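Local coordinates for nucleoprotein (Sendai virus, PDB 6M7D) that packages the viral RNA genome into a helical nucleocapsid, one subunit per six nucleotides, protecting it from nucleases and presenting it as template for transcription and replication, at residues Val174-Val179 and Asn194-Phe199; Ala186-Gly191 and Thr215-Gly220; Lys190-Arg195 and Leu209-Glu214. One frame throughout, in Å; residues are numbered along the deposited sequence.

Contact 1 (Val174-Val179 and Asn194-Phe199). With nucleotides of chain B.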
loop_
_atom_site.group_PDB
_atom_site.type_symbol
_atom_site.label_atom_id
_atom_site.label_comp_id
_atom_site.label_asym_id
_atom_site.label_seq_id
_atom_site.Cartn_x
_atom_site.Cartn_y
_atom_site.Cartn_z
ATOM N N VAL A 174 -2.613 -10.477 4.381
ATOM C CA VAL A 174 -3.349 -9.285 4.803
ATOM C C VAL A 174 -2.654 -8.025 4.295
ATOM O O VAL A 174 -3.291 -7.092 3.781
ATOM C CB VAL A 174 -3.510 -9.278 6.332
ATOM C CG1 VAL A 174 -4.173 -8.002 6.795
ATOM C CG2 VAL A 174 -4.306 -10.481 6.778
ATOM N N TRP A 175 -1.330 -7.992 4.396
ATOM C CA TRP A 175 -0.587 -6.845 3.883
ATOM C C TRP A 175 -0.704 -6.730 2.364
ATOM O O TRP A 175 -0.811 -5.623 1.814
ATOM C CB TRP A 175 0.867 -6.956 4.318
ATOM C CG TRP A 175 1.068 -6.669 5.757
ATOM C CD1 TRP A 175 0.840 -7.509 6.798
ATOM C CD2 TRP A 175 1.536 -5.451 6.323
ATOM N NE1 TRP A 175 1.139 -6.894 7.979
ATOM C CE2 TRP A 175 1.569 -5.625 7.715
ATOM C CE3 TRP A 175 1.933 -4.227 5.789
ATOM C CZ2 TRP A 175 1.982 -4.629 8.574
ATOM C CZ3 TRP A 175 2.339 -3.243 6.644
ATOM C CH2 TRP A 175 2.369 -3.449 8.018
ATOM N N ILE A 176 -0.677 -7.863 1.665
ATOM C CA ILE A 176 -0.842 -7.846 0.218
ATOM C C ILE A 176 -2.202 -7.277 -0.147
ATOM O O ILE A 176 -2.351 -6.581 -1.157
ATOM C CB ILE A 176 -0.642 -9.256 -0.365
ATOM C CG1 ILE A 176 0.800 -9.702 -0.199
ATOM C CG2 ILE A 176 -0.968 -9.274 -1.828
ATOM C CD1 ILE A 176 1.006 -11.149 -0.478
ATOM N N VAL A 177 -3.217 -7.564 0.666
ATOM C CA VAL A 177 -4.505 -6.909 0.473
ATOM C C VAL A 177 -4.343 -5.403 0.581
ATOM O O VAL A 177 -4.799 -4.654 -0.288
ATOM C CB VAL A 177 -5.546 -7.433 1.475
ATOM C CG1 VAL A 177 -6.790 -6.587 1.403
ATOM C CG2 VAL A 177 -5.876 -8.876 1.191
ATOM N N LEU A 178 -3.662 -4.939 1.631
ATOM C CA LEU A 178 -3.462 -3.498 1.791
ATOM C C LEU A 178 -2.806 -2.865 0.570
ATOM O O LEU A 178 -3.002 -1.674 0.314
ATOM C CB LEU A 178 -2.625 -3.194 3.034
ATOM C CG LEU A 178 -2.421 -1.694 3.291
ATOM C CD1 LEU A 178 -3.743 -1.036 3.590
ATOM C CD2 LEU A 178 -1.429 -1.410 4.389
ATOM N N VAL A 179 -2.019 -3.634 -0.183
ATOM C CA VAL A 179 -1.317 -3.063 -1.338
ATOM C C VAL A 179 -2.273 -2.295 -2.250
ATOM O O VAL A 179 -1.933 -1.222 -2.760
ATOM C CB VAL A 179 -0.558 -4.149 -2.122
ATOM C CG1 VAL A 179 0.043 -3.564 -3.383
ATOM C CG2 VAL A 179 0.527 -4.737 -1.288
ATOM N N ASN A 194 -1.783 -11.153 -8.135
ATOM C CA ASN A 194 -0.546 -10.791 -8.810
ATOM C C ASN A 194 0.586 -10.579 -7.812
ATOM O O ASN A 194 1.714 -11.027 -8.039
ATOM C CB ASN A 194 -0.778 -9.543 -9.656
ATOM C CG ASN A 194 0.415 -9.181 -10.508
ATOM O OD1 ASN A 194 0.919 -10.002 -11.271
ATOM N ND2 ASN A 194 0.867 -7.938 -10.392
ATOM N N ARG A 195 0.291 -9.850 -6.732
ATOM C CA ARG A 195 1.274 -9.604 -5.641
ATOM C C ARG A 195 1.596 -10.923 -4.924
ATOM O O ARG A 195 2.777 -11.163 -4.624
ATOM C CB ARG A 195 0.717 -8.585 -4.643
ATOM C CG ARG A 195 0.957 -7.133 -5.029
ATOM C CD ARG A 195 2.349 -6.902 -5.585
ATOM N NE ARG A 195 2.364 -6.934 -7.039
ATOM C CZ ARG A 195 3.408 -7.297 -7.773
ATOM N NH1 ARG A 195 4.530 -7.677 -7.187
ATOM N NH2 ARG A 195 3.324 -7.292 -9.090
ATOM N N LEU A 196 0.569 -11.750 -4.693
ATOM C CA LEU A 196 0.681 -13.052 -3.974
ATOM C C LEU A 196 1.505 -14.080 -4.759
ATOM O O LEU A 196 2.043 -15.003 -4.122
ATOM C CB LEU A 196 -0.716 -13.593 -3.661
ATOM C CG LEU A 196 -0.737 -14.880 -2.840
ATOM C CD1 LEU A 196 -0.208 -14.630 -1.438
ATOM C CD2 LEU A 196 -2.137 -15.471 -2.786
ATOM N N GLU A 197 1.597 -13.901 -6.080
ATOM C CA GLU A 197 2.313 -14.844 -6.977
ATOM C C GLU A 197 3.795 -14.910 -6.592
ATOM O O GLU A 197 4.332 -16.028 -6.541
ATOM C CB GLU A 197 2.146 -14.384 -8.427
ATOM C CG GLU A 197 2.597 -15.407 -9.450
ATOM C CD GLU A 197 2.370 -14.982 -10.891
ATOM O OE1 GLU A 197 1.718 -13.940 -11.101
ATOM O OE2 GLU A 197 2.847 -15.693 -11.800
ATOM N N ALA A 198 4.416 -13.766 -6.294
ATOM C CA ALA A 198 5.849 -13.758 -5.920
ATOM C C ALA A 198 6.050 -14.556 -4.628
ATOM O O ALA A 198 6.994 -15.366 -4.574
ATOM C CB ALA A 198 6.314 -12.335 -5.752
ATOM N N PHE A 199 5.169 -14.346 -3.646
ATOM C CA PHE A 199 5.244 -15.040 -2.332
ATOM C C PHE A 199 5.016 -16.546 -2.497
ATOM O O PHE A 199 5.740 -17.327 -1.855
ATOM C CB PHE A 199 4.279 -14.393 -1.337
ATOM C CG PHE A 199 4.714 -13.024 -0.881
ATOM C CD1 PHE A 199 5.647 -12.879 0.131
ATOM C CD2 PHE A 199 4.211 -11.881 -1.481
ATOM C CE1 PHE A 199 6.057 -11.623 0.545
ATOM C CE2 PHE A 199 4.622 -10.625 -1.068
ATOM C CZ PHE A 199 5.543 -10.498 -0.055
ATOM P P U B 6 3.697 -6.488 -12.360
ATOM O OP1 U B 6 3.863 -7.766 -13.070
ATOM O OP2 U B 6 2.535 -6.300 -11.481
ATOM O "O5'" U B 6 5.008 -6.206 -11.514
ATOM C "C5'" U B 6 6.265 -6.024 -12.143
ATOM C "C4'" U B 6 7.256 -5.394 -11.206
ATOM O "O4'" U B 6 6.949 -3.988 -11.040
ATOM C "C3'" U B 6 7.262 -5.926 -9.787
ATOM O "O3'" U B 6 7.922 -7.178 -9.640
ATOM C "C2'" U B 6 7.899 -4.776 -9.018
ATOM O "O2'" U B 6 9.304 -4.757 -9.209
ATOM C "C1'" U B 6 7.304 -3.567 -9.742
ATOM N N1 U B 6 6.107 -3.035 -9.042
ATOM C C2 U B 6 6.306 -2.079 -8.066
ATOM O O2 U B 6 7.395 -1.645 -7.772
ATOM N N3 U B 6 5.194 -1.629 -7.426
ATOM C C4 U B 6 3.910 -2.038 -7.650
ATOM O O4 U B 6 3.009 -1.538 -6.988
ATOM C C5 U B 6 3.774 -3.031 -8.668
ATOM C C6 U B 6 4.844 -3.483 -9.308
#

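Contact 2 (Ala186-Gly191 and Thr215-Gly220)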
loop_
_atom_site.group_PDB
_atom_site.type_symbol
_atom_site.label_atom_id
_atom_site.label_comp_id
_atom_site.label_asym_id
_atom_site.label_seq_id
_atom_site.Cartn_x
_atom_site.Cartn_y
_atom_site.Cartn_z
ATOM N N ALA A 186 -11.106 -1.645 -7.115
ATOM C CA ALA A 186 -11.707 -2.487 -8.142
ATOM C C ALA A 186 -10.720 -3.521 -8.666
ATOM O O ALA A 186 -11.122 -4.611 -9.080
ATOM C CB ALA A 186 -12.233 -1.627 -9.286
ATOM N N GLY A 187 -9.434 -3.193 -8.669
ATOM C CA GLY A 187 -8.420 -4.140 -9.075
ATOM C C GLY A 187 -7.742 -4.787 -7.891
ATOM O O GLY A 187 -6.557 -5.121 -7.954
ATOM N N LEU A 188 -8.490 -4.974 -6.803
ATOM C CA LEU A 188 -7.913 -5.502 -5.573
ATOM C C LEU A 188 -7.710 -7.007 -5.635
ATOM O O LEU A 188 -6.699 -7.509 -5.149
ATOM C CB LEU A 188 -8.796 -5.147 -4.380
ATOM C CG LEU A 188 -8.560 -5.946 -3.097
ATOM C CD1 LEU A 188 -7.178 -5.683 -2.542
ATOM C CD2 LEU A 188 -9.611 -5.616 -2.072
ATOM N N ARG A 189 -8.655 -7.748 -6.206
ATOM C CA ARG A 189 -8.518 -9.199 -6.252
ATOM C C ARG A 189 -7.432 -9.618 -7.236
ATOM O O ARG A 189 -6.538 -10.411 -6.902
ATOM C CB ARG A 189 -9.860 -9.822 -6.622
ATOM C CG ARG A 189 -9.817 -11.300 -6.893
ATOM C CD ARG A 189 -11.130 -11.751 -7.481
ATOM N NE ARG A 189 -12.257 -11.351 -6.645
ATOM C CZ ARG A 189 -13.122 -12.202 -6.106
ATOM N NH1 ARG A 189 -12.993 -13.503 -6.322
ATOM N NH2 ARG A 189 -14.116 -11.751 -5.356
ATOM N N LYS A 190 -7.501 -9.090 -8.456
ATOM C CA LYS A 190 -6.478 -9.359 -9.455
ATOM C C LYS A 190 -5.107 -8.913 -8.966
ATOM O O LYS A 190 -4.122 -9.652 -9.078
ATOM C CB LYS A 190 -6.850 -8.655 -10.757
ATOM C CG LYS A 190 -5.883 -8.873 -11.890
ATOM C CD LYS A 190 -5.668 -7.594 -12.672
ATOM C CE LYS A 190 -4.373 -7.651 -13.460
ATOM N NZ LYS A 190 -3.199 -7.883 -12.569
ATOM N N GLY A 191 -5.029 -7.704 -8.413
ATOM C CA GLY A 191 -3.759 -7.206 -7.922
ATOM C C GLY A 191 -3.254 -7.987 -6.729
ATOM O O GLY A 191 -2.047 -8.164 -6.558
ATOM N N THR A 215 -12.234 -13.543 0.753
ATOM C CA THR A 215 -11.453 -13.076 1.891
ATOM C C THR A 215 -10.709 -11.795 1.551
ATOM O O THR A 215 -10.645 -10.867 2.365
ATOM C CB THR A 215 -10.468 -14.159 2.323
ATOM O OG1 THR A 215 -11.195 -15.329 2.703
ATOM C CG2 THR A 215 -9.623 -13.687 3.490
ATOM N N VAL A 216 -10.114 -11.760 0.356
ATOM C CA VAL A 216 -9.341 -10.562 -0.087
ATOM C C VAL A 216 -10.299 -9.370 -0.178
ATOM O O VAL A 216 -9.935 -8.284 0.310
ATOM C CB VAL A 216 -8.648 -10.826 -1.437
ATOM C CG1 VAL A 216 -8.043 -9.560 -2.022
ATOM C CG2 VAL A 216 -7.601 -11.922 -1.325
ATOM N N GLU A 217 -11.488 -9.584 -0.748
ATOM C CA GLU A 217 -12.497 -8.499 -0.884
ATOM C C GLU A 217 -12.955 -8.045 0.506
ATOM O O GLU A 217 -13.029 -6.823 0.731
ATOM C CB GLU A 217 -13.687 -8.999 -1.703
ATOM C CG GLU A 217 -13.300 -9.482 -3.087
ATOM C CD GLU A 217 -12.629 -8.429 -3.953
ATOM O OE1 GLU A 217 -12.004 -8.807 -4.962
ATOM O OE2 GLU A 217 -12.737 -7.235 -3.616
ATOM N N GLY A 218 -13.214 -8.998 1.407
ATOM C CA GLY A 218 -13.670 -8.677 2.773
ATOM C C GLY A 218 -12.623 -7.908 3.558
ATOM O O GLY A 218 -12.992 -6.923 4.221
ATOM N N ILE A 219 -11.362 -8.334 3.471
ATOM C CA ILE A 219 -10.242 -7.653 4.187
ATOM C C ILE A 219 -10.071 -6.239 3.620
ATOM O O ILE A 219 -9.881 -5.304 4.420
ATOM C CB ILE A 219 -8.942 -8.476 4.105
ATOM C CG1 ILE A 219 -9.101 -9.845 4.769
ATOM C CG2 ILE A 219 -7.775 -7.700 4.694
ATOM C CD1 ILE A 219 -7.823 -10.645 4.835
ATOM N N GLY A 220 -10.172 -6.095 2.295
ATOM C CA GLY A 220 -10.007 -4.808 1.650
ATOM C C GLY A 220 -11.087 -3.822 2.034
ATOM O O GLY A 220 -10.823 -2.630 2.184
#

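Contact 3 (Lys190-Arg195 and Leu209-Glu214). With nucleotides of chain B.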
loop_
_atom_site.group_PDB
_atom_site.type_symbol
_atom_site.label_atom_id
_atom_site.label_comp_id
_atom_site.label_asym_id
_atom_site.label_seq_id
_atom_site.Cartn_x
_atom_site.Cartn_y
_atom_site.Cartn_z
ATOM N N LYS A 190 -7.501 -9.090 -8.456
ATOM C CA LYS A 190 -6.478 -9.359 -9.455
ATOM C C LYS A 190 -5.107 -8.913 -8.966
ATOM O O LYS A 190 -4.122 -9.652 -9.078
ATOM C CB LYS A 190 -6.850 -8.655 -10.757
ATOM C CG LYS A 190 -5.883 -8.873 -11.890
ATOM C CD LYS A 190 -5.668 -7.594 -12.672
ATOM C CE LYS A 190 -4.373 -7.651 -13.460
ATOM N NZ LYS A 190 -3.199 -7.883 -12.569
ATOM N N GLY A 191 -5.029 -7.704 -8.413
ATOM C CA GLY A 191 -3.759 -7.206 -7.922
ATOM C C GLY A 191 -3.254 -7.987 -6.729
ATOM O O GLY A 191 -2.047 -8.164 -6.558
ATOM N N PHE A 192 -4.172 -8.479 -5.899
ATOM C CA PHE A 192 -3.774 -9.310 -4.774
ATOM C C PHE A 192 -3.108 -10.580 -5.254
ATOM O O PHE A 192 -2.059 -10.969 -4.740
ATOM C CB PHE A 192 -4.974 -9.664 -3.897
ATOM C CG PHE A 192 -4.650 -10.666 -2.823
ATOM C CD1 PHE A 192 -4.775 -12.021 -3.051
ATOM C CD2 PHE A 192 -4.190 -10.248 -1.595
ATOM C CE1 PHE A 192 -4.454 -12.928 -2.074
ATOM C CE2 PHE A 192 -3.870 -11.156 -0.622
ATOM C CZ PHE A 192 -4.007 -12.492 -0.862
ATOM N N PHE A 193 -3.717 -11.263 -6.217
ATOM C CA PHE A 193 -3.133 -12.529 -6.646
ATOM C C PHE A 193 -1.872 -12.301 -7.464
ATOM O O PHE A 193 -0.947 -13.121 -7.438
ATOM C CB PHE A 193 -4.175 -13.344 -7.395
ATOM C CG PHE A 193 -5.234 -13.888 -6.497
ATOM C CD1 PHE A 193 -4.901 -14.753 -5.475
ATOM C CD2 PHE A 193 -6.547 -13.500 -6.631
ATOM C CE1 PHE A 193 -5.864 -15.239 -4.627
ATOM C CE2 PHE A 193 -7.512 -13.985 -5.783
ATOM C CZ PHE A 193 -7.170 -14.853 -4.784
ATOM N N ASN A 194 -1.783 -11.153 -8.135
ATOM C CA ASN A 194 -0.546 -10.791 -8.810
ATOM C C ASN A 194 0.586 -10.579 -7.812
ATOM O O ASN A 194 1.714 -11.027 -8.039
ATOM C CB ASN A 194 -0.778 -9.543 -9.656
ATOM C CG ASN A 194 0.415 -9.181 -10.508
ATOM O OD1 ASN A 194 0.919 -10.002 -11.271
ATOM N ND2 ASN A 194 0.867 -7.938 -10.392
ATOM N N ARG A 195 0.291 -9.850 -6.732
ATOM C CA ARG A 195 1.274 -9.604 -5.641
ATOM C C ARG A 195 1.596 -10.923 -4.924
ATOM O O ARG A 195 2.777 -11.163 -4.624
ATOM C CB ARG A 195 0.717 -8.585 -4.643
ATOM C CG ARG A 195 0.957 -7.133 -5.029
ATOM C CD ARG A 195 2.349 -6.902 -5.585
ATOM N NE ARG A 195 2.364 -6.934 -7.039
ATOM C CZ ARG A 195 3.408 -7.297 -7.773
ATOM N NH1 ARG A 195 4.530 -7.677 -7.187
ATOM N NH2 ARG A 195 3.324 -7.292 -9.090
ATOM N N LEU A 209 -3.012 -21.938 2.699
ATOM C CA LEU A 209 -3.321 -20.691 3.378
ATOM C C LEU A 209 -3.451 -19.519 2.421
ATOM O O LEU A 209 -3.296 -18.370 2.840
ATOM C CB LEU A 209 -2.262 -20.388 4.433
ATOM C CG LEU A 209 -2.186 -21.357 5.608
ATOM C CD1 LEU A 209 -0.938 -21.078 6.395
ATOM C CD2 LEU A 209 -3.408 -21.240 6.495
ATOM N N VAL A 210 -3.730 -19.782 1.148
ATOM C CA VAL A 210 -3.903 -18.709 0.178
ATOM C C VAL A 210 -5.325 -18.179 0.276
ATOM O O VAL A 210 -6.286 -18.917 0.049
ATOM C CB VAL A 210 -3.594 -19.201 -1.240
ATOM C CG1 VAL A 210 -4.037 -18.181 -2.258
ATOM C CG2 VAL A 210 -2.123 -19.476 -1.382
ATOM N N PHE A 211 -5.462 -16.895 0.601
ATOM C CA PHE A 211 -6.778 -16.280 0.727
ATOM C C PHE A 211 -7.617 -16.529 -0.517
ATOM O O PHE A 211 -7.112 -16.514 -1.641
ATOM C CB PHE A 211 -6.648 -14.770 0.936
ATOM C CG PHE A 211 -6.145 -14.375 2.285
ATOM C CD1 PHE A 211 -5.903 -15.316 3.262
ATOM C CD2 PHE A 211 -5.914 -13.049 2.576
ATOM C CE1 PHE A 211 -5.434 -14.939 4.493
ATOM C CE2 PHE A 211 -5.451 -12.672 3.805
ATOM C CZ PHE A 211 -5.210 -13.616 4.762
ATOM N N THR A 212 -8.909 -16.756 -0.317
ATOM C CA THR A 212 -9.829 -16.719 -1.437
ATOM C C THR A 212 -10.037 -15.276 -1.881
ATOM O O THR A 212 -9.647 -14.327 -1.200
ATOM C CB THR A 212 -11.167 -17.348 -1.065
ATOM O OG1 THR A 212 -11.568 -16.881 0.225
ATOM C CG2 THR A 212 -11.060 -18.837 -1.030
ATOM N N GLY A 213 -10.655 -15.109 -3.047
ATOM C CA GLY A 213 -11.005 -13.771 -3.488
ATOM C C GLY A 213 -11.965 -13.086 -2.537
ATOM O O GLY A 213 -11.866 -11.881 -2.301
ATOM N N GLU A 214 -12.894 -13.851 -1.964
ATOM C CA GLU A 214 -13.867 -13.278 -1.041
ATOM C C GLU A 214 -13.195 -12.781 0.232
ATOM O O GLU A 214 -13.545 -11.715 0.750
ATOM C CB GLU A 214 -14.939 -14.313 -0.714
ATOM C CG GLU A 214 -15.651 -14.870 -1.931
ATOM C CD GLU A 214 -14.926 -16.056 -2.539
ATOM O OE1 GLU A 214 -15.200 -17.202 -2.121
ATOM O OE2 GLU A 214 -14.082 -15.846 -3.435
ATOM P P U B 6 3.697 -6.488 -12.360
ATOM O OP1 U B 6 3.863 -7.766 -13.070
ATOM O OP2 U B 6 2.535 -6.300 -11.481
ATOM O "O5'" U B 6 5.008 -6.206 -11.514
ATOM C "C5'" U B 6 6.265 -6.024 -12.143
ATOM C "C4'" U B 6 7.256 -5.394 -11.206
ATOM O "O4'" U B 6 6.949 -3.988 -11.040
ATOM C "C3'" U B 6 7.262 -5.926 -9.787
ATOM O "O3'" U B 6 7.922 -7.178 -9.640
ATOM C "C2'" U B 6 7.899 -4.776 -9.018
ATOM O "O2'" U B 6 9.304 -4.757 -9.209
ATOM C "C1'" U B 6 7.304 -3.567 -9.742
ATOM N N1 U B 6 6.107 -3.035 -9.042
ATOM C C2 U B 6 6.306 -2.079 -8.066
ATOM O O2 U B 6 7.395 -1.645 -7.772
ATOM N N3 U B 6 5.194 -1.629 -7.426
ATOM C C4 U B 6 3.910 -2.038 -7.650
ATOM O O4 U B 6 3.009 -1.538 -6.988
ATOM C C5 U B 6 3.774 -3.031 -8.668
ATOM C C6 U B 6 4.844 -3.483 -9.308
#

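Contact 1 (Val174-Val179 and Asn194-Phe199)
I176 and R195 are the nearest CA pair, 6.5 Å apart, between 174-179 and 194-199, whose short axes pass at 9.9 Å and run at 144° to each other. These segments belong to helices 163-181 and 188-202; successive in the chain and roughly antiparallel, the two form an alpha-helical hairpin in the largely helical core of this paramyxovirus nucleoprotein, and the hairpin illustrates how one helix can bury an apolar flank while offering polar groups to RNA. I176 supplies most of the apolar contact. Its CG2 lies anti to the backbone N and reaches the CB of R195 at 3.4 Å, the two side chains crossing at about a right angle. The other branch extends, with chi2 at 168°, and carries CD1 to the ring of F199, meeting its CD2 at 3.4 Å, and to CD1 of L196. The side chains of I176 and F199 pass alongside each other, pointing opposite ways. One turn further along, V179 rests its CG1 on the aliphatic CG of R195, while V257 of helix 249-261 covers both V179 and F199.

R195, an established RNA-binding residue, is therefore divided in its duties. Its CB and CG belong to the hairpin interface; bends at chi2 and chi3 then swing the guanidinium out toward the RNA, where Y260, also an RNA-binding residue, makes a cation-pi contact with it. Atom C6 of the uracil base of U6 of chain B lies over one guanidinium face, offset toward its rim. N194 ND2 donates to the phosphate oxygen OP2 of that nucleotide at 2.6 Å, and R195 NH2 adds two weak bonds, to OP2 at 2.7 Å and to the ester oxygen O5' at 3.1 Å.

Contact 2 (Ala186-Gly191 and Thr215-Gly220)
R189 and E217 form the salt bridge between the start of helix 188-202 and helix 213-225, with NE of R189 donating to OE1 of E217 at 3.1 Å and an N-H...O angle of 142°. The carboxylate oxygen sits at the guanidinium edge, near its plane, and the two flat groups are only 21° apart, although the side chains carrying them are roughly perpendicular. OE1 is crowded in the model, so these details are somewhat doubtful. R189 runs out extended before bending at chi3 (-54°), which turns its guanidinium across the CG of E217; E217 folds at chi2 to meet it. A longer, weak ion pair joins R189 to E214, one turn earlier on helix 213-225.

Beneath the charges lies an apolar layer led by L188, the first residue after the N-cap G187. Its CG meets CG1 of V216 at 3.8 Å, the two side chains lying side by side but pointing opposite ways, and its CD2 approaches both the carbonyl O of V216 and, at 3.8 Å, the CA of G220. With no side chain on G220, the leucine methyl reaches helix backbone directly. V177 of helix 163-181 touches L188 and V216 alike. The chemistry is thus layered: a charged pair on the more accessible side, probably screened in part by solvent, over a buried leucine-valine contact that joins three helices.

Contact 3 (Lys190-Arg195 and Leu209-Glu214)
F193 sets the rim of its ring against the backbone of the loop that leads into helix 213-225. CE1 lies 3.5 Å from the carbonyl O of F211 and CZ 3.9 Å from the amide N of G213, both partners at the ring edge and in its plane. The same edge meets V210, whose CG1 is 4.2 Å from CE1. With CG anti to its own carbonyl carbon (chi1 -72°), the ring lies alongside the loop and touches the chain from V210 to G213.

F192, the preceding residue on helix 188-202, takes a different staggered position, CG anti to the backbone N (chi1 173°), and its first side-chain bond is directed toward the loop. Its CZ touches F211 CB at 3.9 Å and CD2 of that ring at 4.0 Å, the one side chain set nearly square to the other. Neighbouring F192 and F193 also touch each other: CD1 of F192 stands 3.6 Å above one face of the F193 ring, toward its rim, while CE1 of F193 lies at the edge of the F192 ring, in its plane.

The loop backbone is also held by partners outside the two segments. F211 N is hydrogen-bonded to Q173, and T212 is the N-cap of helix 213-225, its OG1 capping a backbone N of the first turn while also bonding to P143 O. The contact therefore relies on aromatic carbon, with a polar touch: the slightly positive C-H rim of F193 faces the carbonyl of F211, probably a weakly favourable arrangement.

Helix 188-202 runs through all three contacts, packing against helix 163-181 in contact 1, helix 213-225 in contact 2 and its lead-in loop in contact 3. Contact 3 has its centre about 7 Å from the centres of the other two, which are themselves about 10 Å apart. They merge into one core: V177 O meets L188 CD1 at 3.4 Å between contacts 1 and 2, L196 CD2 meets V210 CG1 at 3.4 Å between contacts 1 and 3, and V216 CG2 reaches F192 CD1 between contacts 2 and 3. The same helix carries K190, N194 and R195 toward the RNA, K190 through a long, weak phosphate pair.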